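Local coordinates for uncharacterized protein ygiD (Escherichia coli, PDB 2PW6) that opens the aromatic ring of DOPA between carbons 4 and 5 in vitro, as a zinc-binding extradiol dioxygenase whose physiological substrate is unknown, at residues T63-M68 against A96-L101; T87-P92 against I136-L141; E115-D120 against Q140-S145. All coordinates share one frame; numbering follows the deposited sequence.

Contact 1 (T63-M68 against A96-L101); sequences TGVTAM and ALAQRL
This is a small, wholly apolar strand-on-helix contact, in which V65 packs on A98 and L101, and A67 on A98, where helix 95-105 lies against strand 63-66 of the mixed sheet. Strand and helix run nearly antiparallel, at 159°, with their axes 8.6 Å apart at the closest. The methyl of A98 sits between two partners: V65 CG1 lies 3.8 Å from A98 CB, and A67 CB comes equally near, so the helix rests here on both the strand and the residue that follows it. V65 divides its two methyls between A98 and L101. With CG1 anti to the backbone N (chi1 158°), that branch faces A98, while CG2 reaches the branch point of L101, 4.1 Å from its CG. Neighbouring strands extend the same layer: V65 and A98 both touch L112, and L101 continues onto V139 and V52. T66, between the two inward-facing residues, turns its side chain to the other side of the sheet and bonds there to Q140. The short alanine side chains are consistent with the close approach, and cohesion between the segments probably rests on van der Waals packing and exclusion of water, with no directional bond to fix their register.

Contact 2 (T87-P92 against I136-L141); sequences THYPAP and IPMVQL
Y89, A91 and M138, the last a selenomethionine, form the apolar centre of this contact. M138 extends from its strand with CG anti to the backbone N (chi1 -162°) and then bends at chi3, which brings its selenium and terminal methyl against the loop. The selenium lies at the edge of the Y89 ring, 5.4 Å from the centroid and 78° off the ring normal, a Met-aromatic contact; M138 CE lies 4.1 Å from Y89 CE2, the ring carbon the selenium also approaches. The two side chains cross at about a right angle. On the loop side the methyl of A91 packs on the selenium, with A91 CB 4.1 Å from M138 SE, and also approaches the carbonyl oxygen of I136.

Farther out the prolines take over. P92 sets its ring beside the backbone of I136 and P137, with P92 CD 3.8 Å from I136 O. The carbonyl oxygen of P92 accepts a weak hydrogen bond from the amide N of M138 (2.9 Å, bent to 121°) and also has a CA-H...O contact from P137, whose CA is 3.1 Å from P92 O. At the other polar margin a water joins the segments, donating to Y89 OH at 3.1 Å and accepting from I136 N at 3.0 Å; the tyrosine hydroxyl is also hydrogen-bonded to Y131 O.

An inverse gamma turn centred on P90 carries the loop from Y89 to A91. Helix 121-130 packs against the apolar centre through W124 and L127, the first touching Y89 and the second both Y89 and M138, while I51 and V53 of strand 50-60 meet M138 beside its own strand, so that the loop 87-92 lies over the start of strand 138-144.

Contact 3 (E115-D120 against Q140-S145); sequences EAWGFD and QLSIDS
The carboxamide of Q140 pairs with the backbone of W117 through two hydrogen bonds, one from each of its polar atoms. Q140 CG lies beside the backbone N, anti to the carbonyl carbon (chi1 -57°), and the chain runs extended beyond it, which carries the carboxamide to W117. Its OE1 accepts from W117 N at 2.9 Å, the donor tilted 16° from the carbonyl plane, and its NE2 donates to W117 O at 2.7 Å in a nearly straight bond (169° at the hydrogen). The second acceptor lies almost in the amide plane, so the pair fixes both the position and the flip of the group. OE1 has another partner in T66 OG1, on the adjoining strand. NE2 also lies over one face of the F119 ring, 3.6 Å above its plane and offset toward the rim.

Q140 reaches from strand 138-144, an inner strand of the mixed sheet in this LigB-type dioxygenase, to the loop joining strand 110-113 to helix 121-130. That loop ends at D120, the N-cap of the helix, whose OD2 accepts from S123 N; the side chain of F119, just before it, is about 10 Å from a bound zinc ion. An alanine in place of Q140 would probably leave W117 N and O and the T66 hydroxyl without this partner and open a gap over the F119 face.

The indole runs alongside the glutamine in the opposite direction, its CE3 3.6 Å from Q140 CB and its CH2 3.5 Å from S142 CB. Its NE1 is bonded to D113 OD2. S142 OG accepts from G64 N and is hydrogen-bonded to T60 OG1.

Contacts 2 and 3 share Q140 and L141 and both build on strand 138-144, whereas contact 1 uses its sheet neighbour, strand 63-66, and the helix packed on it. Contact 1 is buried and purely apolar. Contact 2 is also largely buried but passes from a selenium-aromatic centre to an exposed proline and a water; contact 3, partly buried, relies on side-chain-to-backbone hydrogen bonds and lies nearest the zinc-binding histidines. T66 links contact 1 to the shared Q140, and its CG2 packs on the W117 indole of contact 3. The loops of contacts 2 and 3 meet through T87 OG1 and F119 O, while M138 of the strand also packs on F119.

Contact 1 (T63-M68 against A96-L101)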
loop_
_atom_site.group_PDB
_atom_site.type_symbol
_atom_site.label_atom_id
_atom_site.label_comp_id
_atom_site.label_asym_id
_atom_site.label_seq_id
_atom_site.Cartn_x
_atom_site.Cartn_y
_atom_site.Cartn_z
ATOM N N THR A 63 -4.108 18.226 9.835
ATOM C CA THR A 63 -5.083 17.938 8.799
ATOM C C THR A 63 -4.515 18.481 7.478
ATOM O O THR A 63 -4.044 19.642 7.400
ATOM C CB THR A 63 -6.455 18.566 9.162
ATOM O OG1 THR A 63 -6.897 18.110 10.462
ATOM C CG2 THR A 63 -7.526 18.248 8.126
ATOM N N GLY A 64 -4.508 17.617 6.468
ATOM C CA GLY A 64 -4.150 17.971 5.109
ATOM C C GLY A 64 -5.335 17.822 4.169
ATOM O O GLY A 64 -6.298 17.124 4.487
ATOM N N VAL A 65 -5.269 18.531 3.027
ATOM C CA VAL A 65 -6.277 18.549 1.969
ATOM C C VAL A 65 -5.497 18.623 0.650
ATOM O O VAL A 65 -4.483 19.316 0.565
ATOM C CB VAL A 65 -7.239 19.773 2.124
ATOM C CG1 VAL A 65 -7.934 20.157 0.825
ATOM C CG2 VAL A 65 -8.259 19.571 3.190
ATOM N N THR A 66 -5.924 17.876 -0.360
ATOM C CA THR A 66 -5.361 17.993 -1.697
ATOM C C THR A 66 -6.488 18.321 -2.672
ATOM O O THR A 66 -7.589 17.855 -2.517
ATOM C CB THR A 66 -4.699 16.693 -2.216
ATOM O OG1 THR A 66 -5.715 15.769 -2.630
ATOM C CG2 THR A 66 -3.831 16.050 -1.176
ATOM N N ALA A 67 -6.202 19.108 -3.690
ATOM C CA ALA A 67 -7.185 19.308 -4.739
ATOM C C ALA A 67 -6.834 18.415 -5.905
ATOM O O ALA A 67 -7.545 18.407 -6.904
ATOM C CB ALA A 67 -7.253 20.757 -5.160
HETATM N N MSE A 68 -5.747 17.652 -5.763
HETATM C CA MSE A 68 -5.362 16.608 -6.725
HETATM C C MSE A 68 -5.008 17.156 -8.117
HETATM O O MSE A 68 -5.555 16.711 -9.126
HETATM C CB MSE A 68 -6.446 15.527 -6.832
HETATM C CG MSE A 68 -6.675 14.767 -5.542
HETATM SE SE MSE A 68 -8.039 13.417 -5.662
HETATM C CE MSE A 68 -7.268 12.228 -6.971
ATOM N N ALA A 96 -11.972 24.199 -6.120
ATOM C CA ALA A 96 -13.091 24.916 -5.472
ATOM C C ALA A 96 -13.556 24.244 -4.168
ATOM O O ALA A 96 -13.696 24.898 -3.116
ATOM C CB ALA A 96 -14.283 25.083 -6.426
ATOM N N LEU A 97 -13.793 22.940 -4.241
ATOM C CA LEU A 97 -14.121 22.169 -3.031
ATOM C C LEU A 97 -12.982 22.207 -2.007
ATOM O O LEU A 97 -13.246 22.347 -0.816
ATOM C CB LEU A 97 -14.509 20.726 -3.369
ATOM C CG LEU A 97 -14.780 19.784 -2.193
ATOM C CD1 LEU A 97 -15.735 20.361 -1.131
ATOM C CD2 LEU A 97 -15.284 18.454 -2.721
ATOM N N ALA A 98 -11.735 22.129 -2.462
ATOM C CA ALA A 98 -10.575 22.218 -1.528
ATOM C C ALA A 98 -10.521 23.494 -0.717
ATOM O O ALA A 98 -10.254 23.457 0.490
ATOM C CB ALA A 98 -9.278 22.001 -2.228
ATOM N N GLN A 99 -10.777 24.633 -1.379
ATOM C CA GLN A 99 -10.767 25.951 -0.747
ATOM C C GLN A 99 -11.943 26.062 0.186
ATOM O O GLN A 99 -11.823 26.586 1.314
ATOM C CB GLN A 99 -10.836 27.037 -1.849
ATOM C CG GLN A 99 -11.285 28.444 -1.422
ATOM C CD GLN A 99 -11.491 29.384 -2.654
ATOM O OE1 GLN A 99 -10.887 29.176 -3.722
ATOM N NE2 GLN A 99 -12.364 30.367 -2.511
ATOM N N ARG A 100 -13.086 25.574 -0.285
ATOM C CA ARG A 100 -14.282 25.524 0.536
ATOM C C ARG A 100 -14.104 24.635 1.805
ATOM O O ARG A 100 -14.631 24.947 2.867
ATOM C CB ARG A 100 -15.489 25.113 -0.317
ATOM C CG ARG A 100 -16.785 24.856 0.456
ATOM C CD ARG A 100 -17.425 26.088 1.117
ATOM N NE ARG A 100 -18.612 25.692 1.906
ATOM C CZ ARG A 100 -18.827 25.976 3.190
ATOM N NH1 ARG A 100 -17.955 26.702 3.897
ATOM N NH2 ARG A 100 -19.948 25.555 3.772
ATOM N N LEU A 101 -13.314 23.570 1.685
ATOM C CA LEU A 101 -12.944 22.703 2.817
ATOM C C LEU A 101 -12.054 23.465 3.785
ATOM O O LEU A 101 -12.302 23.455 4.997
ATOM C CB LEU A 101 -12.238 21.436 2.316
ATOM C CG LEU A 101 -12.315 20.109 3.077
ATOM C CD1 LEU A 101 -13.484 20.034 4.050
ATOM C CD2 LEU A 101 -12.470 19.040 2.049
#

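Contact 2 (T87-P92 against I136-L141)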
loop_
_atom_site.group_PDB
_atom_site.type_symbol
_atom_site.label_atom_id
_atom_site.label_comp_id
_atom_site.label_asym_id
_atom_site.label_seq_id
_atom_site.Cartn_x
_atom_site.Cartn_y
_atom_site.Cartn_z
ATOM N N THR A 87 -1.333 1.486 -7.280
ATOM C CA THR A 87 -2.712 1.837 -7.717
ATOM C C THR A 87 -2.811 3.100 -8.663
ATOM O O THR A 87 -1.870 3.876 -8.810
ATOM C CB THR A 87 -3.706 1.998 -6.500
ATOM O OG1 THR A 87 -3.482 3.247 -5.826
ATOM C CG2 THR A 87 -3.570 0.842 -5.488
ATOM N N HIS A 88 -3.957 3.295 -9.295
ATOM C CA HIS A 88 -4.154 4.459 -10.186
ATOM C C HIS A 88 -5.642 4.790 -10.294
ATOM O O HIS A 88 -6.434 3.989 -10.773
ATOM C CB HIS A 88 -3.522 4.214 -11.568
ATOM C CG HIS A 88 -3.646 5.370 -12.514
ATOM N ND1 HIS A 88 -2.999 6.578 -12.316
ATOM C CD2 HIS A 88 -4.329 5.494 -13.681
ATOM C CE1 HIS A 88 -3.281 7.390 -13.319
ATOM N NE2 HIS A 88 -4.084 6.755 -14.158
ATOM N N TYR A 89 -6.017 5.953 -9.771
ATOM C CA TYR A 89 -7.388 6.412 -9.833
ATOM C C TYR A 89 -7.385 7.886 -10.239
ATOM O O TYR A 89 -7.301 8.773 -9.365
ATOM C CB TYR A 89 -8.130 6.198 -8.511
ATOM C CG TYR A 89 -9.630 6.378 -8.644
ATOM C CD1 TYR A 89 -10.422 5.404 -9.276
ATOM C CD2 TYR A 89 -10.267 7.539 -8.155
ATOM C CE1 TYR A 89 -11.805 5.583 -9.405
ATOM C CE2 TYR A 89 -11.656 7.721 -8.292
ATOM C CZ TYR A 89 -12.417 6.735 -8.918
ATOM O OH TYR A 89 -13.796 6.898 -9.039
ATOM N N PRO A 90 -7.484 8.149 -11.574
ATOM C CA PRO A 90 -7.255 9.488 -12.156
ATOM C C PRO A 90 -8.514 10.359 -12.147
ATOM O O PRO A 90 -8.935 10.861 -13.194
ATOM C CB PRO A 90 -6.824 9.175 -13.585
ATOM C CG PRO A 90 -7.532 7.861 -13.920
ATOM C CD PRO A 90 -7.858 7.155 -12.604
ATOM N N ALA A 91 -9.105 10.531 -10.969
ATOM C CA ALA A 91 -10.263 11.366 -10.811
ATOM C C ALA A 91 -9.799 12.810 -10.945
ATOM O O ALA A 91 -8.680 13.142 -10.513
ATOM C CB ALA A 91 -10.909 11.131 -9.447
ATOM N N PRO A 92 -10.652 13.677 -11.540
ATOM C CA PRO A 92 -10.281 15.082 -11.608
ATOM C C PRO A 92 -10.433 15.723 -10.238
ATOM O O PRO A 92 -11.358 15.381 -9.498
ATOM C CB PRO A 92 -11.320 15.675 -12.570
ATOM C CG PRO A 92 -12.532 14.792 -12.418
ATOM C CD PRO A 92 -11.964 13.411 -12.162
ATOM N N ILE A 136 -15.940 11.805 -11.332
ATOM C CA ILE A 136 -16.462 12.664 -10.268
ATOM C C ILE A 136 -15.314 13.484 -9.655
ATOM O O ILE A 136 -14.307 12.913 -9.235
ATOM C CB ILE A 136 -17.247 11.841 -9.212
ATOM C CG1 ILE A 136 -18.292 10.963 -9.948
ATOM C CG2 ILE A 136 -17.815 12.755 -8.125
ATOM C CD1 ILE A 136 -19.495 10.587 -9.187
ATOM N N PRO A 137 -15.450 14.829 -9.642
ATOM C CA PRO A 137 -14.388 15.674 -9.091
ATOM C C PRO A 137 -14.199 15.374 -7.612
ATOM O O PRO A 137 -15.149 14.978 -6.936
ATOM C CB PRO A 137 -14.918 17.096 -9.299
ATOM C CG PRO A 137 -15.933 16.953 -10.425
ATOM C CD PRO A 137 -16.582 15.639 -10.141
HETATM N N MSE A 138 -12.982 15.566 -7.120
HETATM C CA MSE A 138 -12.595 14.967 -5.861
HETATM C C MSE A 138 -11.509 15.729 -5.124
HETATM O O MSE A 138 -10.642 16.332 -5.727
HETATM C CB MSE A 138 -12.151 13.528 -6.126
HETATM C CG MSE A 138 -12.121 12.629 -4.932
HETATM SE SE MSE A 138 -11.790 10.756 -5.510
HETATM C CE MSE A 138 -13.620 10.154 -5.695
ATOM N N VAL A 139 -11.614 15.671 -3.802
ATOM C CA VAL A 139 -10.650 16.163 -2.833
ATOM C C VAL A 139 -10.307 15.022 -1.827
ATOM O O VAL A 139 -11.177 14.270 -1.403
ATOM C CB VAL A 139 -11.260 17.422 -2.158
ATOM C CG1 VAL A 139 -10.698 17.672 -0.829
ATOM C CG2 VAL A 139 -11.044 18.696 -3.084
ATOM N N GLN A 140 -9.033 14.872 -1.483
ATOM C CA GLN A 140 -8.632 14.010 -0.351
ATOM C C GLN A 140 -8.432 14.810 0.953
ATOM O O GLN A 140 -7.824 15.882 0.950
ATOM C CB GLN A 140 -7.368 13.245 -0.700
ATOM C CG GLN A 140 -7.497 12.396 -1.970
ATOM C CD GLN A 140 -6.168 12.092 -2.562
ATOM O OE1 GLN A 140 -5.395 13.007 -2.874
ATOM N NE2 GLN A 140 -5.857 10.814 -2.708
ATOM N N LEU A 141 -9.005 14.299 2.039
ATOM C CA LEU A 141 -8.856 14.849 3.371
ATOM C C LEU A 141 -8.138 13.823 4.287
ATOM O O LEU A 141 -8.471 12.633 4.257
ATOM C CB LEU A 141 -10.231 15.189 3.963
ATOM C CG LEU A 141 -10.240 15.740 5.403
ATOM C CD1 LEU A 141 -9.581 17.158 5.479
ATOM C CD2 LEU A 141 -11.661 15.762 5.903
HETATM O O HOH W 1 -14.362 9.828 -9.723
#

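Contact 3 (E115-D120 against Q140-S145)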
loop_
_atom_site.group_PDB
_atom_site.type_symbol
_atom_site.label_atom_id
_atom_site.label_comp_id
_atom_site.label_asym_id
_atom_site.label_seq_id
_atom_site.Cartn_x
_atom_site.Cartn_y
_atom_site.Cartn_z
ATOM N N GLU A 115 -0.289 18.103 -5.436
ATOM C CA GLU A 115 -0.312 16.716 -5.887
ATOM C C GLU A 115 -1.372 15.881 -5.132
ATOM O O GLU A 115 -1.653 16.122 -3.947
ATOM C CB GLU A 115 1.107 16.133 -5.705
ATOM C CG GLU A 115 1.529 14.977 -6.658
ATOM C CD GLU A 115 3.051 14.642 -6.602
ATOM O OE1 GLU A 115 3.446 13.468 -6.880
ATOM O OE2 GLU A 115 3.861 15.554 -6.280
ATOM N N ALA A 116 -1.973 14.917 -5.833
ATOM C CA ALA A 116 -2.822 13.901 -5.208
ATOM C C ALA A 116 -1.985 12.986 -4.293
ATOM O O ALA A 116 -0.811 12.807 -4.524
ATOM C CB ALA A 116 -3.534 13.086 -6.288
ATOM N N TRP A 117 -2.567 12.431 -3.235
ATOM C CA TRP A 117 -1.912 11.304 -2.525
ATOM C C TRP A 117 -2.317 9.989 -3.160
ATOM O O TRP A 117 -3.465 9.818 -3.549
ATOM C CB TRP A 117 -2.345 11.259 -1.060
ATOM C CG TRP A 117 -2.188 12.549 -0.326
ATOM C CD1 TRP A 117 -1.124 13.449 -0.425
ATOM C CD2 TRP A 117 -3.094 13.106 0.615
ATOM N NE1 TRP A 117 -1.342 14.513 0.410
ATOM C CE2 TRP A 117 -2.547 14.338 1.047
ATOM C CE3 TRP A 117 -4.331 12.707 1.122
ATOM C CZ2 TRP A 117 -3.183 15.131 1.978
ATOM C CZ3 TRP A 117 -4.952 13.497 2.038
ATOM C CH2 TRP A 117 -4.387 14.679 2.472
ATOM N N GLY A 118 -1.410 9.035 -3.251
ATOM C CA GLY A 118 -1.809 7.708 -3.727
ATOM C C GLY A 118 -2.987 7.159 -2.921
ATOM O O GLY A 118 -3.122 7.413 -1.717
ATOM N N PHE A 119 -3.868 6.431 -3.602
ATOM C CA PHE A 119 -4.974 5.744 -2.957
ATOM C C PHE A 119 -4.485 4.387 -2.457
ATOM O O PHE A 119 -3.889 3.630 -3.216
ATOM C CB PHE A 119 -6.132 5.552 -3.947
ATOM C CG PHE A 119 -6.856 6.828 -4.299
ATOM C CD1 PHE A 119 -7.955 7.248 -3.558
ATOM C CD2 PHE A 119 -6.429 7.615 -5.360
ATOM C CE1 PHE A 119 -8.629 8.420 -3.865
ATOM C CE2 PHE A 119 -7.096 8.814 -5.678
ATOM C CZ PHE A 119 -8.191 9.207 -4.923
ATOM N N ASP A 120 -4.715 4.088 -1.183
ATOM C CA ASP A 120 -4.564 2.696 -0.707
ATOM C C ASP A 120 -5.393 1.685 -1.538
ATOM O O ASP A 120 -6.429 2.046 -2.090
ATOM C CB ASP A 120 -4.951 2.610 0.768
ATOM C CG ASP A 120 -6.296 3.164 1.040
ATOM O OD1 ASP A 120 -6.458 4.397 1.096
ATOM O OD2 ASP A 120 -7.219 2.384 1.260
ATOM N N GLN A 140 -9.033 14.872 -1.483
ATOM C CA GLN A 140 -8.632 14.010 -0.351
ATOM C C GLN A 140 -8.432 14.810 0.953
ATOM O O GLN A 140 -7.824 15.882 0.950
ATOM C CB GLN A 140 -7.368 13.245 -0.700
ATOM C CG GLN A 140 -7.497 12.396 -1.970
ATOM C CD GLN A 140 -6.168 12.092 -2.562
ATOM O OE1 GLN A 140 -5.395 13.007 -2.874
ATOM N NE2 GLN A 140 -5.857 10.814 -2.708
ATOM N N LEU A 141 -9.005 14.299 2.039
ATOM C CA LEU A 141 -8.856 14.849 3.371
ATOM C C LEU A 141 -8.138 13.823 4.287
ATOM O O LEU A 141 -8.471 12.633 4.257
ATOM C CB LEU A 141 -10.231 15.189 3.963
ATOM C CG LEU A 141 -10.240 15.740 5.403
ATOM C CD1 LEU A 141 -9.581 17.158 5.479
ATOM C CD2 LEU A 141 -11.661 15.762 5.903
ATOM N N SER A 142 -7.175 14.286 5.082
ATOM C CA SER A 142 -6.381 13.395 5.918
ATOM C C SER A 142 -6.883 13.453 7.365
ATOM O O SER A 142 -7.637 14.374 7.755
ATOM C CB SER A 142 -4.893 13.727 5.824
ATOM O OG SER A 142 -4.578 14.848 6.620
ATOM N N ILE A 143 -6.499 12.450 8.156
ATOM C CA ILE A 143 -7.006 12.310 9.530
ATOM C C ILE A 143 -5.892 12.779 10.452
ATOM O O ILE A 143 -4.796 12.288 10.375
ATOM C CB ILE A 143 -7.423 10.806 9.826
ATOM C CG1 ILE A 143 -8.675 10.416 9.026
ATOM C CG2 ILE A 143 -7.666 10.551 11.330
ATOM C CD1 ILE A 143 -8.728 8.931 8.652
ATOM N N ASP A 144 -6.168 13.731 11.318
ATOM C CA ASP A 144 -5.146 14.215 12.262
ATOM C C ASP A 144 -4.855 13.185 13.394
ATOM O O ASP A 144 -5.674 13.046 14.313
ATOM C CB ASP A 144 -5.611 15.539 12.899
ATOM C CG ASP A 144 -4.493 16.271 13.674
ATOM O OD1 ASP A 144 -3.410 15.710 13.968
ATOM O OD2 ASP A 144 -4.694 17.471 13.971
ATOM N N SER A 145 -3.714 12.494 13.287
ATOM C CA SER A 145 -3.102 11.613 14.333
ATOM C C SER A 145 -3.213 12.104 15.775
ATOM O O SER A 145 -3.499 11.321 16.689
ATOM C CB SER A 145 -1.590 11.566 14.121
ATOM O OG SER A 145 -1.197 10.548 13.283
#